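Local atomic coordinates of quinonprotein alcohol dehydrogenase-like protein (Bacteroides thetaiotaomicron VPI-5482, PDB entry 4R5O), a protein that is of unknown function but binds calcium and joins an immunoglobulin-like beta-sandwich domain to a seven-bladed beta-propeller of the YVTN repeat family. Residues G151-L156 with Y168-K173. Numbering follows the deposited sequence.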
loop_
_atom_site.group_PDB
_atom_site.type_symbol
_atom_site.label_atom_id
_atom_site.label_comp_id
_atom_site.label_asym_id
_atom_site.label_seq_id
_atom_site.Cartn_x
_atom_site.Cartn_y
_atom_site.Cartn_z
ATOM N N GLY A 151 11.518 -2.710 -4.977
ATOM C CA GLY A 151 10.969 -3.838 -4.229
ATOM C C GLY A 151 10.465 -3.471 -2.842
ATOM O O GLY A 151 10.330 -4.360 -1.989
ATOM N N LYS A 152 10.162 -2.160 -2.612
ATOM C CA LYS A 152 9.676 -1.651 -1.335
ATOM C C LYS A 152 8.421 -0.791 -1.514
ATOM O O LYS A 152 8.208 -0.181 -2.566
ATOM C CB LYS A 152 10.776 -0.800 -0.627
ATOM C CG LYS A 152 12.165 -1.450 -0.441
ATOM C CD LYS A 152 12.148 -2.656 0.510
ATOM C CE LYS A 152 13.398 -3.511 0.507
ATOM N NZ LYS A 152 13.542 -4.309 -0.740
ATOM N N PHE A 153 7.610 -0.720 -0.465
ATOM C CA PHE A 153 6.482 0.181 -0.387
ATOM C C PHE A 153 6.906 1.355 0.463
ATOM O O PHE A 153 7.176 1.182 1.651
ATOM C CB PHE A 153 5.195 -0.473 0.143
ATOM C CG PHE A 153 4.607 -1.628 -0.633
ATOM C CD1 PHE A 153 4.486 -1.563 -2.021
ATOM C CD2 PHE A 153 4.003 -2.704 0.035
ATOM C CE1 PHE A 153 3.884 -2.612 -2.737
ATOM C CE2 PHE A 153 3.380 -3.735 -0.680
ATOM C CZ PHE A 153 3.331 -3.685 -2.062
ATOM N N TYR A 154 7.075 2.521 -0.161
ATOM C CA TYR A 154 7.425 3.736 0.560
ATOM C C TYR A 154 6.157 4.450 0.891
ATOM O O TYR A 154 5.444 4.837 -0.020
ATOM C CB TYR A 154 8.384 4.626 -0.240
ATOM C CG TYR A 154 9.687 3.945 -0.569
ATOM C CD1 TYR A 154 10.714 3.870 0.367
ATOM C CD2 TYR A 154 9.915 3.414 -1.829
ATOM C CE1 TYR A 154 11.922 3.258 0.067
ATOM C CE2 TYR A 154 11.125 2.808 -2.146
ATOM C CZ TYR A 154 12.126 2.734 -1.193
ATOM O OH TYR A 154 13.322 2.151 -1.513
ATOM N N LEU A 155 5.826 4.542 2.180
ATOM C CA LEU A 155 4.594 5.173 2.647
ATOM C C LEU A 155 4.907 6.507 3.328
ATOM O O LEU A 155 5.780 6.588 4.198
ATOM C CB LEU A 155 3.827 4.230 3.603
ATOM C CG LEU A 155 2.789 4.837 4.568
ATOM C CD1 LEU A 155 1.555 5.361 3.832
ATOM C CD2 LEU A 155 2.354 3.839 5.591
ATOM N N LEU A 156 4.153 7.542 2.926
ATOM C CA LEU A 156 4.145 8.865 3.527
ATOM C C LEU A 156 2.763 9.101 4.084
ATOM O O LEU A 156 1.790 9.052 3.322
ATOM C CB LEU A 156 4.567 9.979 2.538
ATOM C CG LEU A 156 4.388 11.420 3.018
ATOM C CD1 LEU A 156 5.377 11.763 4.101
ATOM C CD2 LEU A 156 4.543 12.373 1.876
ATOM N N TYR A 168 7.542 5.509 6.085
ATOM C CA TYR A 168 7.702 4.085 6.372
ATOM C C TYR A 168 8.230 3.310 5.171
ATOM O O TYR A 168 7.807 3.572 4.045
ATOM C CB TYR A 168 6.344 3.485 6.786
ATOM C CG TYR A 168 5.742 4.071 8.052
ATOM C CD1 TYR A 168 5.062 5.284 8.027
ATOM C CD2 TYR A 168 5.731 3.346 9.243
ATOM C CE1 TYR A 168 4.494 5.815 9.179
ATOM C CE2 TYR A 168 5.174 3.872 10.405
ATOM C CZ TYR A 168 4.544 5.099 10.366
ATOM O OH TYR A 168 3.965 5.580 11.519
ATOM N N ILE A 169 9.144 2.344 5.418
ATOM C CA ILE A 169 9.650 1.416 4.415
ATOM C C ILE A 169 9.150 0.038 4.819
ATOM O O ILE A 169 9.446 -0.446 5.923
ATOM C CB ILE A 169 11.180 1.434 4.164
ATOM C CG1 ILE A 169 11.751 2.853 4.020
ATOM C CG2 ILE A 169 11.540 0.509 2.952
ATOM C CD1 ILE A 169 13.258 2.882 3.981
ATOM N N VAL A 170 8.339 -0.551 3.936
ATOM C CA VAL A 170 7.696 -1.863 4.069
ATOM C C VAL A 170 8.158 -2.703 2.893
ATOM O O VAL A 170 8.124 -2.213 1.770
ATOM C CB VAL A 170 6.137 -1.718 4.143
ATOM C CG1 VAL A 170 5.437 -3.078 4.164
ATOM C CG2 VAL A 170 5.706 -0.863 5.339
ATOM N N ASP A 171 8.638 -3.939 3.140
ATOM C CA ASP A 171 9.031 -4.826 2.052
ATOM C C ASP A 171 7.777 -5.168 1.194
ATOM O O ASP A 171 6.728 -5.515 1.748
ATOM C CB ASP A 171 9.718 -6.089 2.584
ATOM C CG ASP A 171 10.199 -6.999 1.477
ATOM O OD1 ASP A 171 10.987 -6.533 0.621
ATOM O OD2 ASP A 171 9.783 -8.165 1.456
ATOM N N ALA A 172 7.873 -5.007 -0.144
ATOM C CA ALA A 172 6.711 -5.193 -1.024
ATOM C C ALA A 172 6.294 -6.654 -1.157
ATOM O O ALA A 172 5.100 -6.896 -1.215
ATOM C CB ALA A 172 6.992 -4.632 -2.398
ATOM N N LYS A 173 7.232 -7.612 -1.178
ATOM C CA LYS A 173 6.916 -9.031 -1.339
ATOM C C LYS A 173 6.323 -9.644 -0.050
ATOM O O LYS A 173 5.346 -10.404 -0.122
ATOM C CB LYS A 173 8.177 -9.834 -1.755
ATOM C CG LYS A 173 7.847 -11.270 -2.189
ATOM C CD LYS A 173 9.050 -12.092 -2.665
ATOM C CE LYS A 173 8.648 -13.404 -3.326
ATOM N NZ LYS A 173 7.793 -13.208 -4.552
HETATM O O HOH W 1 10.568 -7.094 -1.947
#
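With CG anti to its carbonyl carbon (chi1 -61°), Phe-153 sends its ring against Ala-172, just past the end of strand 167-171, while Asp-171, with CG anti to its backbone N, swings its carboxylate back toward Lys-152. These residues belong to an antiparallel beta hairpin, the two middle strands, 152-158 and 167-171, of a four-stranded propeller blade. Phe-153 with Val-170 and Leu-155 with Tyr-168 are hydrogen-bonded pairs, each joined by two backbone bonds; Phe-153 N to Val-170 O is 2.7 Å and nearly straight. Where strand 167-171 ends, Ala-172 N still reaches Gly-151 O at 3.1 Å, approaching from above the carbonyl plane. Ala-172 then lays its CA over one face of the Phe-153 ring in a CH-pi contact, 3.8 Å from the centroid, and sets CB against CE1. A small side chain suits this place, since CB sits between the Phe-153 ring and the backbone of Gly-151. His-148 of the adjacent strand meets the ring edge-to-face, and Phe-112 and Phe-105 of another sheet also meet it, so a flat, apolar side chain suits a place between two sheets. A serine in place of Phe-153 would probably leave Ala-172 CA and CB without the ring they pack on and open a gap beside these rings.

On the same face Leu-155 and Tyr-168 run side by side, Leu-155 CD2 lying 3.9 Å from Tyr-168 CD1, and the tyrosine hydroxyl is hydrogen-bonded to Arg-164 in the loop that joins the two strands. On the opposite face of the sheet, branched Ile-169 serves two neighbours: CG1 meets the Tyr-154 ring at CD1, and CG2 lies 3.9 Å from CB of Lys-152. The lysine bends at chi2 and chi4, bringing NZ into a long salt bridge with Asp-171 OD1, whose other oxygen, OD2, bonds Thr-174. One water donates to both Asp-171 OD1 and Gly-151 O, each at 2.7 Å.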